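Local atomic coordinates of type III effector NopAA (Sinorhizobium fredii USDA 257, PDB entry 6SDU), a protein that hydrolyses xyloglucan through a glycoside hydrolase family 12 domain, as an effector of the symbiotic type III secretion system. Residues A[22-26]-A[38-42]; A[45-49]-A[60-64]; A[123-129]-A[179-185]. All blocks are in the same frame, centred on the assembly; numbering follows the deposited sequence.

Contact 1: A[22-26]-A[38-42]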
ATOM      1  N   SER A  22       6.477 -14.117 -12.732  1.00 30.17           N
ATOM      2  CA  SER A  22       7.604 -14.623 -11.950  1.00 29.83           C
ATOM      3  C   SER A  22       7.117 -15.230 -10.640  1.00 26.75           C
ATOM      4  O   SER A  22       6.153 -14.748 -10.036  1.00 27.97           O
ATOM      5  CB  SER A  22       8.641 -13.533 -11.647  1.00 27.54           C
ATOM      6  OG  SER A  22       9.645 -14.023 -10.775  1.00 34.42           O
ATOM      7  N   HIS A  23       7.751 -16.321 -10.233  1.00 37.14           N
ATOM      8  CA  HIS A  23       7.568 -16.832  -8.884  1.00 40.24           C
ATOM      9  C   HIS A  23       8.820 -16.647  -8.035  1.00 40.99           C
ATOM     10  O   HIS A  23       8.832 -17.050  -6.869  1.00 37.42           O
ATOM     11  CB  HIS A  23       7.131 -18.302  -8.912  1.00 49.66           C
ATOM     12  CG  HIS A  23       8.032 -19.188  -9.707  1.00 60.13           C
ATOM     13  ND1 HIS A  23       9.284 -19.558  -9.265  1.00 63.91           N
ATOM     14  CD2 HIS A  23       7.869 -19.775 -10.917  1.00 62.95           C
ATOM     15  CE1 HIS A  23       9.858 -20.331 -10.168  1.00 61.30           C
ATOM     16  NE2 HIS A  23       9.021 -20.478 -11.181  1.00 65.73           N
ATOM     17  N   ALA A  24       9.858 -16.035  -8.587  1.00 36.00           N
ATOM     18  CA  ALA A  24      11.101 -15.802  -7.861  1.00 36.42           C
ATOM     19  C   ALA A  24      10.951 -14.652  -6.872  1.00 37.65           C
ATOM     20  O   ALA A  24      10.346 -13.620  -7.206  1.00 37.00           O
ATOM     21  CB  ALA A  24      12.243 -15.493  -8.827  1.00 31.41           C
ATOM     22  N   PRO A  25      11.444 -14.807  -5.646  1.00 40.55           N
ATOM     23  CA  PRO A  25      11.454 -13.679  -4.711  1.00 37.75           C
ATOM     24  C   PRO A  25      12.222 -12.521  -5.334  1.00 35.21           C
ATOM     25  O   PRO A  25      13.286 -12.716  -5.922  1.00 35.11           O
ATOM     26  CB  PRO A  25      12.175 -14.241  -3.480  1.00 39.06           C
ATOM     27  CG  PRO A  25      12.127 -15.718  -3.639  1.00 40.07           C
ATOM     28  CD  PRO A  25      12.102 -16.001  -5.087  1.00 32.00           C
ATOM     29  N   TYR A  26      11.642 -11.325  -5.240  1.00 33.92           N
ATOM     30  CA  TYR A  26      12.162 -10.048  -5.735  1.00 32.72           C
ATOM     31  C   TYR A  26      12.289  -9.988  -7.257  1.00 36.60           C
ATOM     32  O   TYR A  26      12.987  -9.101  -7.774  1.00 36.58           O
ATOM     33  CB  TYR A  26      13.493  -9.677  -5.066  1.00 28.23           C
ATOM     34  CG  TYR A  26      13.297  -9.323  -3.590  1.00 38.08           C
ATOM     35  CD1 TYR A  26      12.881  -8.042  -3.201  1.00 37.08           C
ATOM     36  CD2 TYR A  26      13.473 -10.295  -2.591  1.00 32.08           C
ATOM     37  CE1 TYR A  26      12.682  -7.730  -1.852  1.00 37.65           C
ATOM     38  CE2 TYR A  26      13.284  -9.992  -1.256  1.00 29.85           C
ATOM     39  CZ  TYR A  26      12.883  -8.709  -0.892  1.00 39.14           C
ATOM     40  OH  TYR A  26      12.698  -8.414   0.439  1.00 44.56           O
ATOM     41  N   ASN A  38       7.929  -8.685  -7.178  1.00 31.29           N
ATOM     42  CA  ASN A  38       7.507  -9.866  -6.404  1.00 28.28           C
ATOM     43  C   ASN A  38       8.242  -9.936  -5.063  1.00 35.38           C
ATOM     44  O   ASN A  38       8.987 -10.876  -4.786  1.00 44.20           O
ATOM     45  CB  ASN A  38       7.748 -11.135  -7.213  1.00 31.65           C
ATOM     46  CG  ASN A  38       6.911 -12.293  -6.726  1.00 30.75           C
ATOM     47  OD1 ASN A  38       5.816 -12.090  -6.220  1.00 27.75           O
ATOM     48  ND2 ASN A  38       7.431 -13.510  -6.853  1.00 21.55           N
ATOM     49  N   ASP A  39       8.004  -8.939  -4.212  1.00 33.18           N
ATOM     50  CA  ASP A  39       8.760  -8.813  -2.960  1.00 38.18           C
ATOM     51  C   ASP A  39       8.267  -9.791  -1.898  1.00 36.66           C
ATOM     52  O   ASP A  39       7.114  -9.688  -1.459  1.00 37.96           O
ATOM     53  CB  ASP A  39       8.680  -7.387  -2.432  1.00 33.58           C
ATOM     54  CG  ASP A  39       9.460  -6.419  -3.270  1.00 42.45           C
ATOM     55  OD1 ASP A  39       9.904  -6.813  -4.380  1.00 48.00           O
ATOM     56  OD2 ASP A  39       9.649  -5.268  -2.800  1.00 45.20           O
ATOM     57  N   VAL A  40       9.123 -10.766  -1.536  1.00 21.15           N
ATOM     58  CA  VAL A  40       8.874 -11.765  -0.493  1.00 26.76           C
ATOM     59  C   VAL A  40      10.179 -11.996   0.255  1.00 39.34           C
ATOM     60  O   VAL A  40      11.205 -12.291  -0.372  1.00 39.47           O
ATOM     61  CB  VAL A  40       8.382 -13.125  -1.027  1.00 31.06           C
ATOM     62  CG1 VAL A  40       7.733 -13.919   0.093  1.00 23.84           C
ATOM     63  CG2 VAL A  40       7.459 -12.965  -2.180  1.00 45.23           C
ATOM     64  N   TRP A  41      10.158 -11.832   1.579  1.00 38.13           N
ATOM     65  CA  TRP A  41      11.364 -11.975   2.396  1.00 38.91           C
ATOM     66  C   TRP A  41      11.130 -12.828   3.644  1.00 43.17           C
ATOM     67  O   TRP A  41      10.035 -13.373   3.832  1.00 37.76           O
ATOM     68  CB  TRP A  41      11.864 -10.602   2.811  1.00 31.91           C
ATOM     69  CG  TRP A  41      10.820  -9.878   3.566  1.00 34.58           C
ATOM     70  CD1 TRP A  41      10.578  -9.958   4.906  1.00 35.74           C
ATOM     71  CD2 TRP A  41       9.831  -8.999   3.028  1.00 32.09           C
ATOM     72  NE1 TRP A  41       9.518  -9.151   5.240  1.00 36.31           N
ATOM     73  CE2 TRP A  41       9.043  -8.546   4.108  1.00 36.64           C
ATOM     74  CE3 TRP A  41       9.552  -8.529   1.745  1.00 26.69           C
ATOM     75  CZ2 TRP A  41       7.986  -7.651   3.945  1.00 30.63           C
ATOM     76  CZ3 TRP A  41       8.492  -7.638   1.584  1.00 35.84           C
ATOM     77  CH2 TRP A  41       7.718  -7.221   2.678  1.00 29.78           C
ATOM     78  N   GLY A  42      12.128 -12.931   4.530  1.00 40.96           N
ATOM     79  CA  GLY A  42      11.866 -13.575   5.797  1.00 52.63           C
ATOM     80  C   GLY A  42      12.402 -14.985   5.953  1.00 56.47           C
ATOM     81  O   GLY A  42      13.103 -15.518   5.086  1.00 47.16           O
TER
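The backbone N of Y26 donates to O of N38 at 2.7 Å, the shortest polar bond between 22-26 and 38-42, and approaches from above the carbonyl plane rather than on a lone pair. N38 also bonds through its side chain. Its CG lies trans to its backbone N (chi1 -159°), which turns the amide toward the loop, where ND2 donates to O of A24 at 2.9 Å, again well out of the carbonyl plane. The other end of this buried amide, OD1, accepts from NE2 of Q48, so both polar ends are satisfied and the amide's rotation is fixed. Within the loop, OG of S22 accepts from N of A24 (3.0 Å), an ST turn that shapes the main chain just ahead of the carbonyl used by N38.

Y26 lays one ring face over CA of D39 and N of V40. Its CD1 comes to 3.4 Å from OD1 of D39, with ring and carboxylate planes 41° apart, while CE2 lies 3.2 Å from O of V40 and OH 3.3 Å from CB of W41, both close packing, not hydrogen bonds. The W41 side chain is about 6 Å from a bound glucose unit.

S22 bonds by its backbone to I50, and D39 to Y73 of strand 72-83, so the loop leaving strand 20-22 crosses from one sheet of the family 12 beta-sandwich to strand 34-40 of the other.

Contact 2: A[45-49]-A[60-64]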
ATOM      1  N   PRO A  45       9.538 -18.117   3.586  1.00 56.54           N
ATOM      2  CA  PRO A  45       8.446 -17.517   2.813  1.00 53.34           C
ATOM      3  C   PRO A  45       7.691 -18.579   2.041  1.00 46.40           C
ATOM      4  O   PRO A  45       8.286 -19.509   1.494  1.00 40.37           O
ATOM      5  CB  PRO A  45       9.176 -16.565   1.866  1.00 49.75           C
ATOM      6  CG  PRO A  45      10.504 -17.235   1.632  1.00 44.27           C
ATOM      7  CD  PRO A  45      10.850 -17.933   2.927  1.00 50.44           C
ATOM      8  N   GLY A  46       6.396 -18.348   1.855  1.00 40.99           N
ATOM      9  CA  GLY A  46       5.614 -19.276   1.087  1.00 32.90           C
ATOM     10  C   GLY A  46       5.664 -18.949  -0.383  1.00 31.43           C
ATOM     11  O   GLY A  46       6.143 -17.891  -0.796  1.00 31.38           O
ATOM     12  N   PRO A  47       5.158 -19.858  -1.208  1.00 27.92           N
ATOM     13  CA  PRO A  47       5.176 -19.613  -2.654  1.00 32.78           C
ATOM     14  C   PRO A  47       4.358 -18.382  -2.997  1.00 31.18           C
ATOM     15  O   PRO A  47       3.348 -18.084  -2.353  1.00 29.44           O
ATOM     16  CB  PRO A  47       4.554 -20.888  -3.246  1.00 28.92           C
ATOM     17  CG  PRO A  47       3.912 -21.595  -2.088  1.00 28.50           C
ATOM     18  CD  PRO A  47       4.641 -21.192  -0.861  1.00 25.89           C
ATOM     19  N   GLN A  48       4.817 -17.656  -4.013  1.00 24.50           N
ATOM     20  CA  GLN A  48       4.119 -16.462  -4.459  1.00 30.93           C
ATOM     21  C   GLN A  48       4.424 -16.253  -5.926  1.00 31.64           C
ATOM     22  O   GLN A  48       5.602 -16.155  -6.288  1.00 30.14           O
ATOM     23  CB  GLN A  48       4.562 -15.235  -3.663  1.00 32.46           C
ATOM     24  CG  GLN A  48       3.846 -13.979  -4.065  1.00 27.65           C
ATOM     25  CD  GLN A  48       4.138 -12.813  -3.150  1.00 32.31           C
ATOM     26  OE1 GLN A  48       3.597 -12.711  -2.044  1.00 32.88           O
ATOM     27  NE2 GLN A  48       4.970 -11.897  -3.626  1.00 28.36           N
ATOM     28  N   THR A  49       3.381 -16.033  -6.733  1.00 28.08           N
ATOM     29  CA  THR A  49       3.550 -15.842  -8.174  1.00 27.02           C
ATOM     30  C   THR A  49       2.784 -14.603  -8.614  1.00 29.95           C
ATOM     31  O   THR A  49       1.555 -14.524  -8.463  1.00 28.93           O
ATOM     32  CB  THR A  49       3.068 -17.080  -8.947  1.00 30.79           C
ATOM     33  OG1 THR A  49       3.899 -18.202  -8.624  1.00 30.85           O
ATOM     34  CG2 THR A  49       3.066 -16.843 -10.475  1.00 26.14           C
ATOM     35  N   VAL A  60      -1.579 -11.397  -8.394  1.00 33.39           N
ATOM     36  CA  VAL A  60      -0.630 -12.133  -7.563  1.00 34.86           C
ATOM     37  C   VAL A  60      -1.379 -13.180  -6.732  1.00 37.23           C
ATOM     38  O   VAL A  60      -2.470 -12.915  -6.205  1.00 33.05           O
ATOM     39  CB  VAL A  60       0.186 -11.189  -6.661  1.00 27.47           C
ATOM     40  CG1 VAL A  60      -0.744 -10.377  -5.765  1.00 25.49           C
ATOM     41  CG2 VAL A  60       1.173 -12.002  -5.841  1.00 23.55           C
ATOM     42  N   TRP A  61      -0.815 -14.389  -6.659  1.00 31.69           N
ATOM     43  CA  TRP A  61      -1.282 -15.455  -5.771  1.00 26.07           C
ATOM     44  C   TRP A  61      -0.205 -15.777  -4.754  1.00 25.94           C
ATOM     45  O   TRP A  61       0.970 -15.849  -5.110  1.00 29.74           O
ATOM     46  CB  TRP A  61      -1.629 -16.711  -6.539  1.00 21.06           C
ATOM     47  CG  TRP A  61      -1.924 -17.917  -5.700  1.00 25.60           C
ATOM     48  CD1 TRP A  61      -3.181 -18.361  -5.261  1.00 22.14           C
ATOM     49  CD2 TRP A  61      -0.979 -18.902  -5.239  1.00 26.01           C
ATOM     50  NE1 TRP A  61      -3.043 -19.536  -4.555  1.00 25.02           N
ATOM     51  CE2 TRP A  61      -1.720 -19.906  -4.540  1.00 30.65           C
ATOM     52  CE3 TRP A  61       0.405 -19.043  -5.353  1.00 22.36           C
ATOM     53  CZ2 TRP A  61      -1.106 -21.008  -3.923  1.00 24.61           C
ATOM     54  CZ3 TRP A  61       1.017 -20.165  -4.748  1.00 30.91           C
ATOM     55  CH2 TRP A  61       0.251 -21.133  -4.050  1.00 22.69           C
ATOM     56  N   SER A  62      -0.587 -15.943  -3.490  1.00 26.10           N
ATOM     57  CA  SER A  62       0.406 -16.151  -2.446  1.00 22.68           C
ATOM     58  C   SER A  62      -0.151 -17.080  -1.387  1.00 21.43           C
ATOM     59  O   SER A  62      -1.315 -16.963  -1.018  1.00 29.16           O
ATOM     60  CB  SER A  62       0.834 -14.794  -1.826  1.00 21.64           C
ATOM     61  OG  SER A  62       1.979 -14.903  -0.990  1.00 29.05           O
ATOM     62  N   ASP A  63       0.684 -17.996  -0.903  1.00 26.09           N
ATOM     63  CA  ASP A  63       0.371 -18.955   0.165  1.00 27.77           C
ATOM     64  C   ASP A  63       1.351 -18.765   1.331  1.00 35.29           C
ATOM     65  O   ASP A  63       2.345 -19.489   1.437  1.00 34.58           O
ATOM     66  CB  ASP A  63       0.465 -20.393  -0.415  1.00 28.48           C
ATOM     67  CG  ASP A  63       0.168 -21.468   0.612  1.00 35.05           C
ATOM     68  OD1 ASP A  63      -0.092 -21.134   1.785  1.00 32.63           O
ATOM     69  OD2 ASP A  63       0.207 -22.671   0.242  1.00 43.07           O
ATOM     70  N   GLN A  64       1.063 -17.810   2.213  1.00 33.12           N
ATOM     71  CA  GLN A  64       1.918 -17.473   3.351  1.00 29.67           C
ATOM     72  C   GLN A  64       1.380 -18.083   4.646  1.00 31.14           C
ATOM     73  O   GLN A  64       0.154 -18.136   4.847  1.00 29.45           O
ATOM     74  CB  GLN A  64       2.029 -15.954   3.487  1.00 26.17           C
ATOM     75  CG  GLN A  64       2.593 -15.301   2.223  1.00 25.10           C
ATOM     76  CD  GLN A  64       3.926 -15.908   1.803  1.00 29.79           C
ATOM     77  OE1 GLN A  64       4.778 -16.179   2.650  1.00 22.46           O
ATOM     78  NE2 GLN A  64       4.129 -16.081   0.493  1.00 22.35           N
TER
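G46 and Q64 meet by a pair of hydrogen bonds: N of G46 donates to OE1 of Q64 at 2.8 Å, and NE2 of Q64 returns a less regular one to O of G46 at 3.0 Å, 63° out of the carbonyl plane. A bend at chi2 (-54°) folds the Q64 chain back so that its amide lies beside the glycine. NE2 also donates to OG of S62, 2.9 Å away and in the amide plane, and OG in turn donates to OE1 of Q48, in the carbonyl plane and on a lone pair. OE1 accepts from S72, while NE2 of Q48 bonds N38. Q48, S62 and Q64, all buried and linked by these bonds, pack tightly, and all touch I218.

The backbone beneath is the beta hairpin of strands 48-54 and 57-62. Q48 and S62 form its antiparallel non-hydrogen-bonded pair; T49 and W61 form the hydrogen-bonded one, with T49 N to W61 O at 2.9 Å and W61 N to T49 O at 3.0 Å. Past the last bridge one more backbone bond follows, D63 N to O of P47, almost straight at 172°.

On the face bearing T49 and W61 the packing is looser and partly open to solvent. There CB of the exposed P47 touches the indole edge at CZ3 (3.9 Å), and its CG rests 4.0 Å from CB of D63, whose carboxylate bonds the backbone of G223.

Contact 3: A[123-129]-A[179-185]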
ATOM      1  N   THR A 123      -6.827   0.527   1.373  1.00 38.25           N
ATOM      2  CA  THR A 123      -8.166   0.544   0.774  1.00 34.12           C
ATOM      3  C   THR A 123      -9.051  -0.609   1.247  1.00 35.80           C
ATOM      4  O   THR A 123     -10.248  -0.411   1.440  1.00 36.24           O
ATOM      5  CB  THR A 123      -8.077   0.518  -0.753  1.00 32.13           C
ATOM      6  OG1 THR A 123      -7.448  -0.706  -1.190  1.00 29.06           O
ATOM      7  CG2 THR A 123      -7.310   1.734  -1.256  1.00 27.96           C
ATOM      8  N   ASN A 124      -8.512  -1.825   1.370  1.00 31.61           N
ATOM      9  CA  ASN A 124      -9.271  -2.981   1.853  1.00 29.66           C
ATOM     10  C   ASN A 124      -8.293  -3.830   2.654  1.00 34.47           C
ATOM     11  O   ASN A 124      -7.118  -3.938   2.289  1.00 33.41           O
ATOM     12  CB  ASN A 124      -9.909  -3.797   0.709  1.00 27.51           C
ATOM     13  CG  ASN A 124     -11.055  -4.715   1.186  1.00 30.51           C
ATOM     14  OD1 ASN A 124     -11.378  -4.794   2.382  1.00 28.00           O
ATOM     15  ND2 ASN A 124     -11.657  -5.423   0.245  1.00 28.88           N
ATOM     16  N   TYR A 125      -8.748  -4.355   3.786  1.00 34.74           N
ATOM     17  CA  TYR A 125      -7.839  -5.037   4.697  1.00 27.05           C
ATOM     18  C   TYR A 125      -8.659  -5.971   5.578  1.00 30.03           C
ATOM     19  O   TYR A 125      -9.890  -5.917   5.593  1.00 35.28           O
ATOM     20  CB  TYR A 125      -7.013  -4.025   5.511  1.00 25.18           C
ATOM     21  CG  TYR A 125      -7.800  -2.819   6.042  1.00 31.35           C
ATOM     22  CD1 TYR A 125      -8.142  -1.738   5.204  1.00 36.54           C
ATOM     23  CD2 TYR A 125      -8.171  -2.748   7.374  1.00 25.75           C
ATOM     24  CE1 TYR A 125      -8.849  -0.650   5.684  1.00 36.31           C
ATOM     25  CE2 TYR A 125      -8.878  -1.660   7.866  1.00 35.25           C
ATOM     26  CZ  TYR A 125      -9.220  -0.621   7.026  1.00 38.58           C
ATOM     27  OH  TYR A 125      -9.919   0.441   7.531  1.00 32.82           O
ATOM     28  N   THR A 126      -7.969  -6.864   6.277  1.00 23.74           N
ATOM     29  CA  THR A 126      -8.666  -7.825   7.125  1.00 32.20           C
ATOM     30  C   THR A 126      -8.849  -7.357   8.559  1.00 26.99           C
ATOM     31  O   THR A 126      -9.480  -8.076   9.326  1.00 23.39           O
ATOM     32  CB  THR A 126      -7.919  -9.165   7.173  1.00 31.19           C
ATOM     33  OG1 THR A 126      -6.571  -8.930   7.602  1.00 25.49           O
ATOM     34  CG2 THR A 126      -7.916  -9.799   5.837  1.00 27.19           C
ATOM     35  N   GLY A 127      -8.194  -6.270   8.968  1.00 31.07           N
ATOM     36  CA  GLY A 127      -8.373  -5.674  10.282  1.00 29.83           C
ATOM     37  C   GLY A 127      -9.469  -4.626  10.243  1.00 34.42           C
ATOM     38  O   GLY A 127     -10.307  -4.616   9.340  1.00 39.27           O
ATOM     39  N   ASN A 128      -9.498  -3.749  11.255  1.00 34.56           N
ATOM     40  CA  ASN A 128     -10.511  -2.688  11.316  1.00 31.82           C
ATOM     41  C   ASN A 128      -9.883  -1.296  11.269  1.00 37.05           C
ATOM     42  O   ASN A 128      -8.719  -1.108  11.644  1.00 30.19           O
ATOM     43  CB  ASN A 128     -11.374  -2.813  12.566  1.00 33.72           C
ATOM     44  CG  ASN A 128     -11.897  -4.238  12.776  1.00 43.69           C
ATOM     45  OD1 ASN A 128     -11.610  -4.858  13.796  1.00 56.29           O
ATOM     46  ND2 ASN A 128     -12.632  -4.764  11.801  1.00 33.42           N
ATOM     47  N   SER A 129     -10.685  -0.307  10.833  1.00 39.67           N
ATOM     48  CA  SER A 129     -10.220   1.078  10.707  1.00 30.05           C
ATOM     49  C   SER A 129      -9.837   1.706  12.041  1.00 36.66           C
ATOM     50  O   SER A 129      -9.128   2.718  12.044  1.00 45.05           O
ATOM     51  CB  SER A 129     -11.280   1.948  10.019  1.00 40.35           C
ATOM     52  OG  SER A 129     -12.442   2.083  10.817  1.00 44.94           O
ATOM     53  N   LEU A 179      -6.194   4.566   7.010  1.00 32.15           N
ATOM     54  CA  LEU A 179      -7.049   3.395   6.833  1.00 37.65           C
ATOM     55  C   LEU A 179      -8.433   3.910   6.466  1.00 40.00           C
ATOM     56  O   LEU A 179      -9.008   4.704   7.210  1.00 41.68           O
ATOM     57  CB  LEU A 179      -7.117   2.545   8.112  1.00 27.35           C
ATOM     58  CG  LEU A 179      -6.048   1.476   8.327  1.00 34.13           C
ATOM     59  CD1 LEU A 179      -4.652   2.056   8.310  1.00 22.91           C
ATOM     60  CD2 LEU A 179      -6.311   0.721   9.654  1.00 39.50           C
ATOM     61  N   ARG A 180      -8.953   3.487   5.314  1.00 42.00           N
ATOM     62  CA  ARG A 180     -10.276   3.947   4.908  1.00 33.72           C
ATOM     63  C   ARG A 180     -11.319   3.472   5.911  1.00 39.12           C
ATOM     64  O   ARG A 180     -11.387   2.281   6.237  1.00 39.59           O
ATOM     65  CB  ARG A 180     -10.620   3.430   3.515  1.00 34.05           C
ATOM     66  CG  ARG A 180     -10.625   4.518   2.470  1.00 47.46           C
ATOM     67  CD  ARG A 180     -11.186   4.030   1.176  1.00 48.25           C
ATOM     68  NE  ARG A 180     -12.633   4.008   1.247  1.00 59.72           N
ATOM     69  CZ  ARG A 180     -13.424   4.526   0.327  1.00 61.72           C
ATOM     70  NH1 ARG A 180     -12.911   5.111  -0.740  1.00 55.77           N
ATOM     71  NH2 ARG A 180     -14.728   4.449   0.479  1.00 66.45           N
ATOM     72  N   THR A 181     -12.145   4.413   6.392  1.00 36.86           N
ATOM     73  CA  THR A 181     -13.182   4.060   7.359  1.00 34.65           C
ATOM     74  C   THR A 181     -14.224   3.150   6.739  1.00 37.71           C
ATOM     75  O   THR A 181     -14.900   2.414   7.463  1.00 42.84           O
ATOM     76  CB  THR A 181     -13.838   5.313   7.945  1.00 40.30           C
ATOM     77  OG1 THR A 181     -14.432   6.098   6.893  1.00 39.97           O
ATOM     78  CG2 THR A 181     -12.793   6.133   8.699  1.00 41.24           C
ATOM     79  N   SER A 182     -14.440   3.263   5.427  1.00 36.52           N
ATOM     80  CA  SER A 182     -15.253   2.321   4.667  1.00 44.72           C
ATOM     81  C   SER A 182     -14.359   1.631   3.635  1.00 42.81           C
ATOM     82  O   SER A 182     -13.790   2.289   2.760  1.00 41.58           O
ATOM     83  CB  SER A 182     -16.439   3.028   4.000  1.00 46.96           C
ATOM     84  OG  SER A 182     -17.362   2.077   3.511  1.00 51.99           O
ATOM     85  N   LYS A 183     -14.216   0.314   3.749  1.00 46.12           N
ATOM     86  CA  LYS A 183     -13.378  -0.427   2.814  1.00 40.71           C
ATOM     87  C   LYS A 183     -14.034  -0.463   1.442  1.00 37.83           C
ATOM     88  O   LYS A 183     -15.264  -0.463   1.322  1.00 42.97           O
ATOM     89  CB  LYS A 183     -13.150  -1.850   3.306  1.00 38.53           C
ATOM     90  CG  LYS A 183     -12.478  -1.953   4.664  1.00 37.66           C
ATOM     91  CD  LYS A 183     -12.711  -3.350   5.265  1.00 32.61           C
ATOM     92  CE  LYS A 183     -12.002  -3.478   6.609  1.00 31.86           C
ATOM     93  NZ  LYS A 183     -11.955  -4.897   7.038  1.00 39.68           N
ATOM     94  N   THR A 184     -13.205  -0.455   0.400  1.00 30.94           N
ATOM     95  CA  THR A 184     -13.701  -0.483  -0.975  1.00 30.61           C
ATOM     96  C   THR A 184     -12.726  -1.267  -1.847  1.00 37.80           C
ATOM     97  O   THR A 184     -11.539  -1.414  -1.511  1.00 38.23           O
ATOM     98  CB  THR A 184     -13.898   0.948  -1.517  1.00 36.53           C
ATOM     99  OG1 THR A 184     -14.694   0.925  -2.716  1.00 43.68           O
ATOM    100  CG2 THR A 184     -12.533   1.600  -1.800  1.00 38.27           C
ATOM    101  N   ASN A 185     -13.245  -1.795  -2.971  1.00 31.22           N
ATOM    102  CA  ASN A 185     -12.419  -2.484  -3.962  1.00 34.78           C
ATOM    103  C   ASN A 185     -12.279  -1.724  -5.273  1.00 33.48           C
ATOM    104  O   ASN A 185     -11.691  -2.258  -6.225  1.00 39.38           O
ATOM    105  CB  ASN A 185     -12.947  -3.898  -4.244  1.00 29.21           C
ATOM    106  CG  ASN A 185     -12.617  -4.868  -3.119  1.00 30.45           C
ATOM    107  OD1 ASN A 185     -11.510  -4.839  -2.573  1.00 30.04           O
ATOM    108  ND2 ASN A 185     -13.572  -5.728  -2.759  1.00 30.09           N
TER
HETATM  109  O   HOH W   1     -14.248  -7.217  -0.253  1.00 40.99           O
HETATM  110  O   HOH W   2     -15.242   2.501  10.230  1.00 43.11           O
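T184 N donates to O of T123 at 3.1 Å, close to straight at 165°, where 123-129 turns a corner at T123 and N124 and 179-185 has left its strand. CA of K183 also approaches O of T123, and the two segments come nearest, CA to CA, at N124 and K183. Farther on, 125-129 curves round so that S129 faces T181, and a water bridges OG of S129 and O of T181.

With CG set between its backbone N and carbonyl carbon (chi1 42°), the Y125 ring has L179 over one face and K183 over the opposite one, where CE makes a CH-pi contact 3.9 Å from the centroid. NZ stands 4.7 Å from the centroid, 24° off the normal, in a cation-pi contact. The extended lysine chain crosses the tyrosine at about a right angle and ends between two carbonyls, NZ donating to O of Y125 (2.7 Å) and to O of G127 (2.8 Å); the latter runs nearly along the C=O axis.

The segments take in the ends of strands 117-125 and 174-180 and run on into loops; these strands are parallel neighbours in the otherwise largely antiparallel larger sheet of the beta-sandwich. R180 bonds by its backbone to W122, a residue of the glucose pocket.

At the ring edge, OH of Y125 donates to O of R180 at 2.7 Å. The R180 side chain turns back within its own segment, its NE bonding O of S182. At the N124–N185 end ND2 of N124 donates to OD1 of N185 at 2.9 Å; a water accepts from both ND2 atoms, and OD1 of N185 also accepts from Q96.

In the fold
From the N terminus, contact 1 closes first, bringing the loop after strand 20-22 back onto strand 34-40. Contact 2 opens a few residues later and closes the hairpin of strands 48-54 and 57-62, and contact 3 follows with the longest span, joining 123-129 to 179-185. The three are in series, neither nested nor crossed. Contacts 1 and 2 are neighbours, centres about 8 Å apart, and their touch joins strand 34-40 of the larger sheet to strand 48-54 of the smaller. Contact 3 lies on the opposite side of the chain's centre from contact 1, its centre about 25 Å away, yet both reach the nine-stranded sheet; the nearest atoms of contacts 2 and 3 are about 12 Å apart.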